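Local coordinates for alpha-galactosidase (PDB 3MI6), which probably hydrolyses terminal, non-reducing alpha-D-galactose residues from alpha-galactosides such as galactose oligosaccharides and galactomannans, as a member of glycoside hydrolase family 36, at residues A118-T123 with T290-E295; H327-V332 with C628-F633; K348-V353 with E396-A401; P415-V420 with Q446-M451. All blocks are in the same frame, centred on the assembly; numbering follows the deposited sequence.

Contact 1. Residues A118-T123 with T290-E295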
# COMPACT_ATOMS: atom_id res chain seq x y z
N ALA D 118 4.64 0.94 47.54
CA ALA D 118 4.49 1.79 48.70
C ALA D 118 3.89 3.13 48.31
O ALA D 118 2.85 3.53 48.85
CB ALA D 118 5.82 1.97 49.42
N ASN D 119 4.52 3.83 47.38
CA ASN D 119 4.11 5.20 47.09
C ASN D 119 3.56 5.48 45.69
O ASN D 119 3.23 6.62 45.38
CB ASN D 119 5.24 6.17 47.37
CG ASN D 119 5.73 6.07 48.78
OD1 ASN D 119 6.91 5.79 49.03
ND2 ASN D 119 4.82 6.28 49.74
N LEU D 120 3.48 4.44 44.86
CA LEU D 120 3.02 4.58 43.49
C LEU D 120 1.73 3.80 43.26
O LEU D 120 1.52 2.75 43.86
CB LEU D 120 4.07 4.03 42.53
CG LEU D 120 5.29 4.88 42.20
CD1 LEU D 120 6.36 4.04 41.53
CD2 LEU D 120 4.87 6.05 41.33
N PRO D 121 0.86 4.32 42.38
CA PRO D 121 -0.29 3.54 41.91
C PRO D 121 0.24 2.25 41.32
O PRO D 121 1.30 2.28 40.69
CB PRO D 121 -0.89 4.41 40.81
CG PRO D 121 0.22 5.37 40.42
CD PRO D 121 1.03 5.58 41.65
N SER D 122 -0.46 1.14 41.50
CA SER D 122 0.12 -0.14 41.13
C SER D 122 -0.89 -1.27 41.18
O SER D 122 -2.06 -1.08 41.50
CB SER D 122 1.30 -0.48 42.04
OG SER D 122 0.90 -0.45 43.40
N THR D 123 -0.42 -2.47 40.87
CA THR D 123 -1.31 -3.61 40.71
C THR D 123 -1.33 -4.52 41.91
O THR D 123 -0.34 -4.68 42.60
CB THR D 123 -0.95 -4.41 39.48
OG1 THR D 123 0.48 -4.57 39.43
CG2 THR D 123 -1.41 -3.67 38.25
N THR D 290 16.93 3.66 47.70
CA THR D 290 16.26 2.79 46.76
C THR D 290 15.47 3.59 45.74
O THR D 290 15.03 4.71 46.01
CB THR D 290 15.27 1.89 47.48
OG1 THR D 290 14.47 2.70 48.36
CG2 THR D 290 16.00 0.85 48.29
N PHE D 291 15.29 3.00 44.57
CA PHE D 291 14.45 3.61 43.55
C PHE D 291 13.53 2.58 42.88
O PHE D 291 14.01 1.60 42.31
CB PHE D 291 15.29 4.34 42.49
CG PHE D 291 14.47 4.94 41.40
CD1 PHE D 291 13.80 6.13 41.59
CD2 PHE D 291 14.33 4.29 40.19
CE1 PHE D 291 13.02 6.67 40.60
CE2 PHE D 291 13.55 4.82 39.19
CZ PHE D 291 12.90 6.02 39.40
N GLN D 292 12.22 2.81 42.98
CA GLN D 292 11.20 1.94 42.36
C GLN D 292 10.67 2.52 41.03
O GLN D 292 10.20 3.67 41.00
CB GLN D 292 10.04 1.74 43.35
CG GLN D 292 8.85 0.94 42.85
CD GLN D 292 9.21 -0.50 42.50
OE1 GLN D 292 9.56 -1.31 43.37
NE2 GLN D 292 9.11 -0.83 41.21
N THR D 293 10.74 1.77 39.93
CA THR D 293 10.09 2.25 38.69
C THR D 293 8.58 2.06 38.75
O THR D 293 8.08 1.21 39.50
CB THR D 293 10.58 1.55 37.41
OG1 THR D 293 10.02 0.25 37.34
CG2 THR D 293 12.09 1.47 37.37
N PRO D 294 7.83 2.88 37.98
CA PRO D 294 6.38 2.65 37.87
C PRO D 294 6.21 1.33 37.15
O PRO D 294 7.15 0.90 36.49
CB PRO D 294 5.91 3.79 36.96
CG PRO D 294 7.02 4.77 36.92
CD PRO D 294 8.28 4.01 37.15
N GLU D 295 5.04 0.70 37.27
CA GLU D 295 4.83 -0.60 36.65
C GLU D 295 4.50 -0.55 35.15
O GLU D 295 3.76 0.33 34.69
CB GLU D 295 3.75 -1.37 37.41
CG GLU D 295 4.27 -1.96 38.70
CD GLU D 295 3.21 -2.69 39.48
OE1 GLU D 295 2.00 -2.41 39.28
OE2 GLU D 295 3.58 -3.55 40.29
O HOH W 1 3.26 1.97 38.84
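Thr123 and Glu295 cross at a slant, and their polar ends meet on one carboxylate oxygen. Glu295 reaches over with an extended chain beyond CG, and its OE1 takes two bonds from the same residue: Thr123 OG1 donates to Glu295 OE1 at 2.6 Å, and Thr123 N donates to Glu295 OE1 at 2.9 Å. Both donors come to the syn side of the oxygen, the hydroxyl 33° out of the carboxylate plane and the amide 20° out of it. The hydroxyl can join the amide because OG1 stands between the backbone N and the carbonyl carbon of Thr123 (chi1 44°). Ser122 adds a flank, with its CB 3.4 Å from Glu295 OE1. The other oxygen, OE2, forms a salt bridge with Lys114, so both arms of the carboxylate are engaged in a buried setting. A water links the backbones, donating to Pro121 O and accepting from Glu295 N. Farther along, Leu120 points toward segment 290-295, its CD1 3.9 Å from Pro294 CA and near the carbonyl oxygens of Gln292 and Thr293. Leu120 rests on Leu506 and Tyr509 of helix 500-518, while Thr123 and Glu295 both touch Val161 of strand 159-167. The loop between strands 103-112 and 132-140 is thus held between strand 290-301 of the large antiparallel sheet and a helix of the barrel region.

Contact 2. Residues H327-V332 with C628-F633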
# COMPACT_ATOMS: atom_id res chain seq x y z
N HIS D 327 -16.49 -1.48 40.20
CA HIS D 327 -17.70 -2.16 39.75
C HIS D 327 -19.00 -1.40 40.04
O HIS D 327 -20.09 -1.85 39.70
CB HIS D 327 -17.82 -3.54 40.39
CG HIS D 327 -16.63 -4.42 40.16
ND1 HIS D 327 -15.45 -4.28 40.86
CD2 HIS D 327 -16.46 -5.47 39.32
CE1 HIS D 327 -14.59 -5.20 40.46
NE2 HIS D 327 -15.18 -5.93 39.53
N GLU D 328 -18.89 -0.24 40.68
CA GLU D 328 -20.08 0.52 41.03
C GLU D 328 -20.57 1.36 39.85
O GLU D 328 -19.82 2.11 39.24
CB GLU D 328 -19.84 1.38 42.27
CG GLU D 328 -21.13 2.01 42.82
CD GLU D 328 -20.90 2.84 44.09
OE1 GLU D 328 -20.58 4.05 43.98
OE2 GLU D 328 -21.06 2.28 45.20
N GLU D 329 -21.85 1.23 39.52
CA GLU D 329 -22.44 2.07 38.50
C GLU D 329 -22.19 3.53 38.83
O GLU D 329 -22.36 3.98 39.96
CB GLU D 329 -23.93 1.76 38.35
CG GLU D 329 -24.20 0.37 37.80
CD GLU D 329 -25.67 0.04 37.62
OE1 GLU D 329 -26.50 0.96 37.49
OE2 GLU D 329 -26.00 -1.16 37.59
N ARG D 330 -21.76 4.27 37.82
CA ARG D 330 -21.52 5.69 37.98
C ARG D 330 -22.72 6.56 37.64
O ARG D 330 -23.41 6.33 36.64
CB ARG D 330 -20.30 6.09 37.21
CG ARG D 330 -19.10 5.66 37.99
CD ARG D 330 -18.05 5.14 37.13
NE ARG D 330 -17.52 3.89 37.63
CZ ARG D 330 -16.26 3.55 37.48
NH1 ARG D 330 -15.44 4.41 36.89
NH2 ARG D 330 -15.81 2.39 37.90
N PRO D 331 -22.97 7.56 38.47
CA PRO D 331 -24.22 8.31 38.40
C PRO D 331 -24.34 9.13 37.11
O PRO D 331 -23.33 9.46 36.49
CB PRO D 331 -24.14 9.21 39.63
CG PRO D 331 -22.68 9.47 39.80
CD PRO D 331 -22.01 8.17 39.40
N VAL D 332 -25.56 9.44 36.68
CA VAL D 332 -25.75 10.38 35.59
C VAL D 332 -25.64 11.79 36.17
O VAL D 332 -26.39 12.16 37.06
CB VAL D 332 -27.11 10.18 34.92
CG1 VAL D 332 -27.32 11.22 33.83
CG2 VAL D 332 -27.21 8.80 34.36
N CYS D 628 -31.71 2.07 32.66
CA CYS D 628 -32.23 0.71 32.43
C CYS D 628 -31.08 -0.21 32.05
O CYS D 628 -31.03 -1.35 32.46
CB CYS D 628 -33.30 0.75 31.32
SG CYS D 628 -34.38 -0.74 31.00
N TYR D 629 -30.14 0.31 31.28
CA TYR D 629 -29.09 -0.54 30.75
C TYR D 629 -27.73 -0.08 31.20
O TYR D 629 -26.73 -0.24 30.48
CB TYR D 629 -29.15 -0.56 29.21
CG TYR D 629 -30.37 -1.25 28.63
CD1 TYR D 629 -30.42 -2.64 28.55
CD2 TYR D 629 -31.45 -0.53 28.16
CE1 TYR D 629 -31.52 -3.28 28.01
CE2 TYR D 629 -32.55 -1.16 27.62
CZ TYR D 629 -32.58 -2.55 27.56
OH TYR D 629 -33.68 -3.19 27.03
N ARG D 630 -27.66 0.50 32.39
CA ARG D 630 -26.41 1.10 32.82
C ARG D 630 -25.30 0.06 33.00
O ARG D 630 -24.16 0.31 32.61
CB ARG D 630 -26.60 1.92 34.10
CG ARG D 630 -25.52 2.97 34.36
CD ARG D 630 -25.40 3.17 35.84
NE ARG D 630 -26.00 4.40 36.36
CZ ARG D 630 -27.18 4.47 36.97
NH1 ARG D 630 -27.93 3.38 37.11
NH2 ARG D 630 -27.63 5.64 37.41
N GLN D 631 -25.63 -1.10 33.56
CA GLN D 631 -24.66 -2.15 33.81
C GLN D 631 -24.03 -2.64 32.50
O GLN D 631 -22.82 -2.92 32.41
CB GLN D 631 -25.33 -3.31 34.54
CG GLN D 631 -24.40 -4.37 35.10
CD GLN D 631 -23.53 -3.86 36.23
OE1 GLN D 631 -23.88 -2.89 36.89
NE2 GLN D 631 -22.39 -4.52 36.46
N LEU D 632 -24.87 -2.73 31.47
CA LEU D 632 -24.45 -3.16 30.15
C LEU D 632 -23.52 -2.12 29.50
O LEU D 632 -22.42 -2.44 29.04
CB LEU D 632 -25.70 -3.38 29.30
CG LEU D 632 -25.53 -3.98 27.91
CD1 LEU D 632 -24.65 -5.23 27.96
CD2 LEU D 632 -26.88 -4.30 27.27
N PHE D 633 -23.97 -0.87 29.50
CA PHE D 633 -23.25 0.23 28.87
C PHE D 633 -21.90 0.51 29.53
O PHE D 633 -20.86 0.60 28.87
CB PHE D 633 -24.11 1.49 28.93
CG PHE D 633 -25.08 1.64 27.79
CD1 PHE D 633 -24.65 1.54 26.48
CD2 PHE D 633 -26.41 1.91 28.03
CE1 PHE D 633 -25.53 1.69 25.44
CE2 PHE D 633 -27.29 2.06 26.99
CZ PHE D 633 -26.85 1.95 25.70
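Arg630 sends CG away from its own backbone N (chi1 -159°) and then bends at chi3, which carries its guanidinium across to Glu329 and the carbonyl of Arg330. Glu329 answers with CG opposite its carbonyl carbon (chi1 -67°) and a chain extended beyond CG, crossing the arginine at a slant. The outcome is a salt bridge in which Arg630 NH1 donates to Glu329 OE1 at 2.8 Å. The nitrogen meets that oxygen nearly end-on to its C-O bond, and the carboxylate and guanidinium planes are turned 35° from each other. Farther back on the same side chain, Arg630 NE donates to Arg330 O over 3.2 Å, arriving from above the carbonyl plane. The methylenes of Arg630 run past Glu329 CB. Gln631 also approaches: its OE1 is modelled 2.8 Å from Glu329 OE2, though the amide is probably turned over. The contact joins the loop that leads into barrel strand 333-335 to the start of helix 630-635, which comes after the last barrel strand, 601-604. Glu362 OE1 forms a salt bridge with Arg630 NH2 and also accepts from Val332 N. Arg630 is therefore shared by two carboxylates and a backbone carbonyl, an arrangement that probably favours its positive charge and limits rotation of the guanidinium at this partly buried junction.

Contact 3. Residues K348-V353 with E396-A401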
# COMPACT_ATOMS: atom_id res chain seq x y z
N LYS D 348 -29.26 31.05 39.99
CA LYS D 348 -29.28 30.55 38.62
C LYS D 348 -29.03 29.05 38.60
O LYS D 348 -29.65 28.33 37.83
CB LYS D 348 -28.24 31.26 37.75
CG LYS D 348 -28.03 30.62 36.37
CD LYS D 348 -29.27 30.69 35.51
CE LYS D 348 -29.03 30.05 34.15
NZ LYS D 348 -30.17 30.20 33.19
N LEU D 349 -28.13 28.59 39.45
CA LEU D 349 -27.76 27.17 39.46
C LEU D 349 -28.87 26.31 40.07
O LEU D 349 -29.00 25.12 39.74
CB LEU D 349 -26.43 26.94 40.20
CG LEU D 349 -25.14 27.21 39.41
CD1 LEU D 349 -23.95 26.82 40.26
CD2 LEU D 349 -25.09 26.47 38.06
N MSE D 350 -29.66 26.91 40.94
CA MSE D 350 -30.77 26.20 41.55
C MSE D 350 -31.83 25.85 40.51
O MSE D 350 -32.41 24.76 40.53
CB MSE D 350 -31.37 27.02 42.69
CG MSE D 350 -32.02 26.15 43.73
SE MSE D 350 -30.74 24.82 44.38
CE MSE D 350 -29.86 25.93 45.74
N THR D 351 -32.09 26.77 39.59
CA THR D 351 -33.01 26.48 38.50
C THR D 351 -32.54 25.22 37.77
O THR D 351 -33.35 24.38 37.39
CB THR D 351 -33.16 27.68 37.51
OG1 THR D 351 -31.96 27.86 36.76
CG2 THR D 351 -33.50 28.96 38.26
N ILE D 352 -31.23 25.09 37.59
CA ILE D 352 -30.67 23.92 36.93
C ILE D 352 -30.94 22.68 37.78
O ILE D 352 -31.58 21.74 37.33
CB ILE D 352 -29.15 24.06 36.65
CG1 ILE D 352 -28.89 25.20 35.66
CG2 ILE D 352 -28.55 22.76 36.10
CD1 ILE D 352 -27.49 25.23 35.09
N VAL D 353 -30.45 22.70 39.01
CA VAL D 353 -30.59 21.56 39.91
C VAL D 353 -32.03 21.04 39.96
O VAL D 353 -32.26 19.83 40.02
CB VAL D 353 -30.08 21.91 41.33
CG1 VAL D 353 -30.67 20.96 42.36
CG2 VAL D 353 -28.57 21.87 41.38
N GLU D 396 -21.87 25.00 51.75
CA GLU D 396 -22.59 24.09 52.63
C GLU D 396 -24.10 24.12 52.39
O GLU D 396 -24.77 23.09 52.42
CB GLU D 396 -22.30 24.42 54.10
CG GLU D 396 -21.82 25.85 54.32
CD GLU D 396 -20.32 26.02 54.10
OE1 GLU D 396 -19.57 25.83 55.08
OE2 GLU D 396 -19.90 26.33 52.96
N HIS D 397 -24.62 25.31 52.15
CA HIS D 397 -26.04 25.49 51.89
C HIS D 397 -26.45 24.87 50.56
O HIS D 397 -27.36 24.04 50.50
CB HIS D 397 -26.41 26.98 51.92
CG HIS D 397 -27.78 27.27 51.41
ND1 HIS D 397 -28.06 28.36 50.61
CD2 HIS D 397 -28.95 26.61 51.57
CE1 HIS D 397 -29.35 28.36 50.31
NE2 HIS D 397 -29.91 27.30 50.87
N PHE D 398 -25.78 25.28 49.49
CA PHE D 398 -26.11 24.86 48.13
C PHE D 398 -26.11 23.34 47.97
O PHE D 398 -26.86 22.80 47.17
CB PHE D 398 -25.15 25.50 47.13
CG PHE D 398 -25.35 25.05 45.72
CD1 PHE D 398 -26.56 25.23 45.08
CD2 PHE D 398 -24.30 24.48 45.00
CE1 PHE D 398 -26.74 24.84 43.76
CE2 PHE D 398 -24.47 24.09 43.68
CZ PHE D 398 -25.69 24.27 43.06
N SER D 399 -25.25 22.67 48.73
CA SER D 399 -25.17 21.22 48.69
C SER D 399 -26.31 20.65 49.51
O SER D 399 -26.87 19.61 49.18
CB SER D 399 -23.83 20.73 49.24
OG SER D 399 -23.87 20.63 50.65
N GLN D 400 -26.65 21.33 50.60
CA GLN D 400 -27.78 20.91 51.41
C GLN D 400 -29.02 20.87 50.54
O GLN D 400 -29.78 19.92 50.57
CB GLN D 400 -27.97 21.86 52.59
CG GLN D 400 -28.88 21.35 53.70
CD GLN D 400 -28.64 22.08 55.02
OE1 GLN D 400 -29.58 22.36 55.77
NE2 GLN D 400 -27.37 22.40 55.30
N ALA D 401 -29.21 21.91 49.74
CA ALA D 401 -30.31 21.94 48.79
C ALA D 401 -30.24 20.74 47.84
O ALA D 401 -31.19 19.95 47.75
CB ALA D 401 -30.31 23.23 48.01
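Selenomethionine Met350 lies beside the Phe398 ring in a Met-aromatic contact between two neighbouring helices of the TIM barrel, 346-358 and 394-404. Its SE is 5.2 Å from the centroid of the Phe398 ring, at the ring edge, and its methyl CE lies close to the ring plane next to CD1. The two side chains slide past each other in opposite directions. The same Met350 CE also touches Ala401 CB at 3.6 Å, roughly at right angles to its approach to the ring. Met350 bends at chi2 and chi3, which turns its end toward helix 394-404. The ring tip, Phe398 CZ, enters between Leu349 CB (4.0 Å) and Val353 CG2 (4.1 Å), which lie obliquely on opposite sides of the ring plane. Phe398 CG is anti to its backbone N (chi1 176°), a torsion that carries the ring out toward helix 346-358. The segments 348-353 and 396-401 run nearly parallel, with their axes 11.4 Å apart and crossing at -21°. Outside this shell, Phe398 also meets Phe409 of strand 408-413 with the rings roughly perpendicular, while Leu349 and Val353 rest on Phe364 of strand 363-366. The closest approach between the two segments is Met350 CE to Phe398 CD1, at 3.4 Å.

Contact 4. Residues P415-V420 with Q446-M451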
# COMPACT_ATOMS: atom_id res chain seq x y z
N PRO D 415 -6.00 21.82 41.83
CA PRO D 415 -5.05 21.91 42.96
C PRO D 415 -3.65 22.36 42.59
O PRO D 415 -3.10 23.29 43.20
CB PRO D 415 -4.97 20.47 43.46
CG PRO D 415 -6.25 19.86 43.04
CD PRO D 415 -6.58 20.48 41.72
N GLU D 416 -3.06 21.67 41.61
CA GLU D 416 -1.67 21.87 41.24
C GLU D 416 -1.34 23.29 40.72
O GLU D 416 -0.18 23.59 40.43
CB GLU D 416 -1.26 20.80 40.22
CG GLU D 416 -1.63 19.35 40.61
CD GLU D 416 -1.92 18.46 39.39
OE1 GLU D 416 -0.98 18.16 38.62
OE2 GLU D 416 -3.09 18.04 39.21
N MSE D 417 -2.35 24.16 40.63
CA MSE D 417 -2.23 25.47 39.95
C MSE D 417 -2.34 26.72 40.84
O MSE D 417 -3.03 26.72 41.86
CB MSE D 417 -3.23 25.58 38.80
CG MSE D 417 -3.08 24.49 37.74
SE MSE D 417 -1.27 24.38 36.94
CE MSE D 417 -1.44 22.60 36.19
N VAL D 418 -1.67 27.80 40.42
CA VAL D 418 -1.68 29.07 41.14
C VAL D 418 -1.70 30.27 40.17
O VAL D 418 -0.88 30.35 39.25
CB VAL D 418 -0.46 29.18 42.11
CG1 VAL D 418 0.86 29.07 41.35
CG2 VAL D 418 -0.52 30.47 42.97
N SER D 419 -2.66 31.16 40.37
CA SER D 419 -2.73 32.42 39.63
C SER D 419 -1.96 33.51 40.39
O SER D 419 -1.88 33.47 41.61
CB SER D 419 -4.19 32.85 39.44
OG SER D 419 -4.69 32.42 38.18
N VAL D 420 -1.38 34.48 39.68
CA VAL D 420 -0.62 35.52 40.36
C VAL D 420 -1.56 36.44 41.14
O VAL D 420 -1.23 36.88 42.24
CB VAL D 420 0.26 36.36 39.41
CG1 VAL D 420 1.03 37.40 40.19
CG2 VAL D 420 1.23 35.47 38.66
N GLN D 446 -1.87 31.22 34.14
CA GLN D 446 -1.57 30.57 35.41
C GLN D 446 -0.20 29.87 35.42
O GLN D 446 0.48 29.75 34.39
CB GLN D 446 -2.66 29.55 35.76
CG GLN D 446 -2.51 28.22 35.03
CD GLN D 446 -3.83 27.44 34.93
OE1 GLN D 446 -3.84 26.21 35.00
NE2 GLN D 446 -4.95 28.16 34.75
N PHE D 447 0.22 29.40 36.59
CA PHE D 447 1.51 28.74 36.74
C PHE D 447 1.34 27.55 37.66
O PHE D 447 0.27 27.40 38.25
CB PHE D 447 2.52 29.71 37.33
CG PHE D 447 2.68 30.94 36.52
CD1 PHE D 447 1.78 31.98 36.64
CD2 PHE D 447 3.71 31.04 35.59
CE1 PHE D 447 1.90 33.10 35.87
CE2 PHE D 447 3.85 32.16 34.83
CZ PHE D 447 2.95 33.20 34.96
N VAL D 448 2.37 26.72 37.79
CA VAL D 448 2.20 25.49 38.55
C VAL D 448 2.91 25.49 39.90
O VAL D 448 4.03 26.00 40.03
CB VAL D 448 2.47 24.21 37.69
CG1 VAL D 448 2.84 24.56 36.26
CG2 VAL D 448 3.53 23.35 38.31
N LEU D 449 2.24 24.96 40.92
CA LEU D 449 2.81 24.82 42.26
C LEU D 449 3.87 23.75 42.31
O LEU D 449 3.73 22.70 41.70
CB LEU D 449 1.73 24.41 43.26
CG LEU D 449 0.60 25.41 43.44
CD1 LEU D 449 -0.51 24.79 44.27
CD2 LEU D 449 1.18 26.66 44.07
N ASP D 450 4.92 23.98 43.08
CA ASP D 450 5.91 22.93 43.28
C ASP D 450 5.39 21.76 44.15
O ASP D 450 5.62 21.70 45.35
CB ASP D 450 7.18 23.52 43.88
CG ASP D 450 8.28 22.53 43.96
OD1 ASP D 450 8.01 21.33 43.74
OD2 ASP D 450 9.43 22.93 44.23
N MSE D 451 4.71 20.82 43.51
CA MSE D 451 4.20 19.63 44.18
C MSE D 451 5.30 18.77 44.77
O MSE D 451 5.02 17.78 45.45
CB MSE D 451 3.41 18.77 43.19
CG MSE D 451 2.17 19.43 42.61
SE MSE D 451 0.83 19.82 43.99
CE MSE D 451 0.54 18.01 44.65
O HOH W 2 -6.37 30.85 35.57
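Segments 415-420 and 446-451 form a short antiparallel beta pairing, in which Val418 and Phe447 are a hydrogen-bonded pair and Met417 and Val448 a non-hydrogen-bonded one. Val418 N donates to Phe447 O at 2.9 Å, Phe447 N returns a bond to Val418 O at 3.0 Å, and Leu449 N reaches Glu416 O at 2.8 Å. This two-stranded element follows barrel strand 408-413, on the way to helix 454-471, and borders the predicted substrate site. On the face of Met417 and Val448, selenomethionine Met417 is bent at chi2 (-56°), which lays its SE 3.8 Å from Val448 CB. Gln446 crosses Met417 at a slant, its OE1 3.3 Å from Met417 CG. Val418, on the opposite face, meets Leu449 at about a right angle. Toward the solvent-exposed end, Val420 CG2 touches Phe447 CE1 at 3.7 Å. The buried carboxylate of Glu416 reaches past the pairing to other parts of the barrel: OE1 is hydrogen-bonded to Tyr504 OH, while OE2 is hydrogen-bonded to Trp478 NE1 and in a salt bridge with Arg533. That network probably helps to position Trp478, a predicted substrate-binding residue. At the Pro415 end, Leu449 lies across segment 415-420, and its CD2 packs 3.6 Å from Val418 CB.

In the fold
Along the chain contact 1 closes first. Contact 2 then spans nearly the whole barrel, and contacts 3 and 4 follow in turn within that span. Contact 1 joins a strand of the large antiparallel sheet to a loop that rests on helix 500-518, a helix that also touches contact 4; their centres are 25 Å apart. Contacts 2, 3 and 4 all belong to the eight-stranded TIM barrel: contact 2 ties the approach to its first strand to a helix following its last, contact 3 pairs two outer helices, and contact 4 extends from strand 408-413. The centres of contacts 2 and 3 are 25 Å apart. Of the four, contact 4 comes nearest the predicted substrate site.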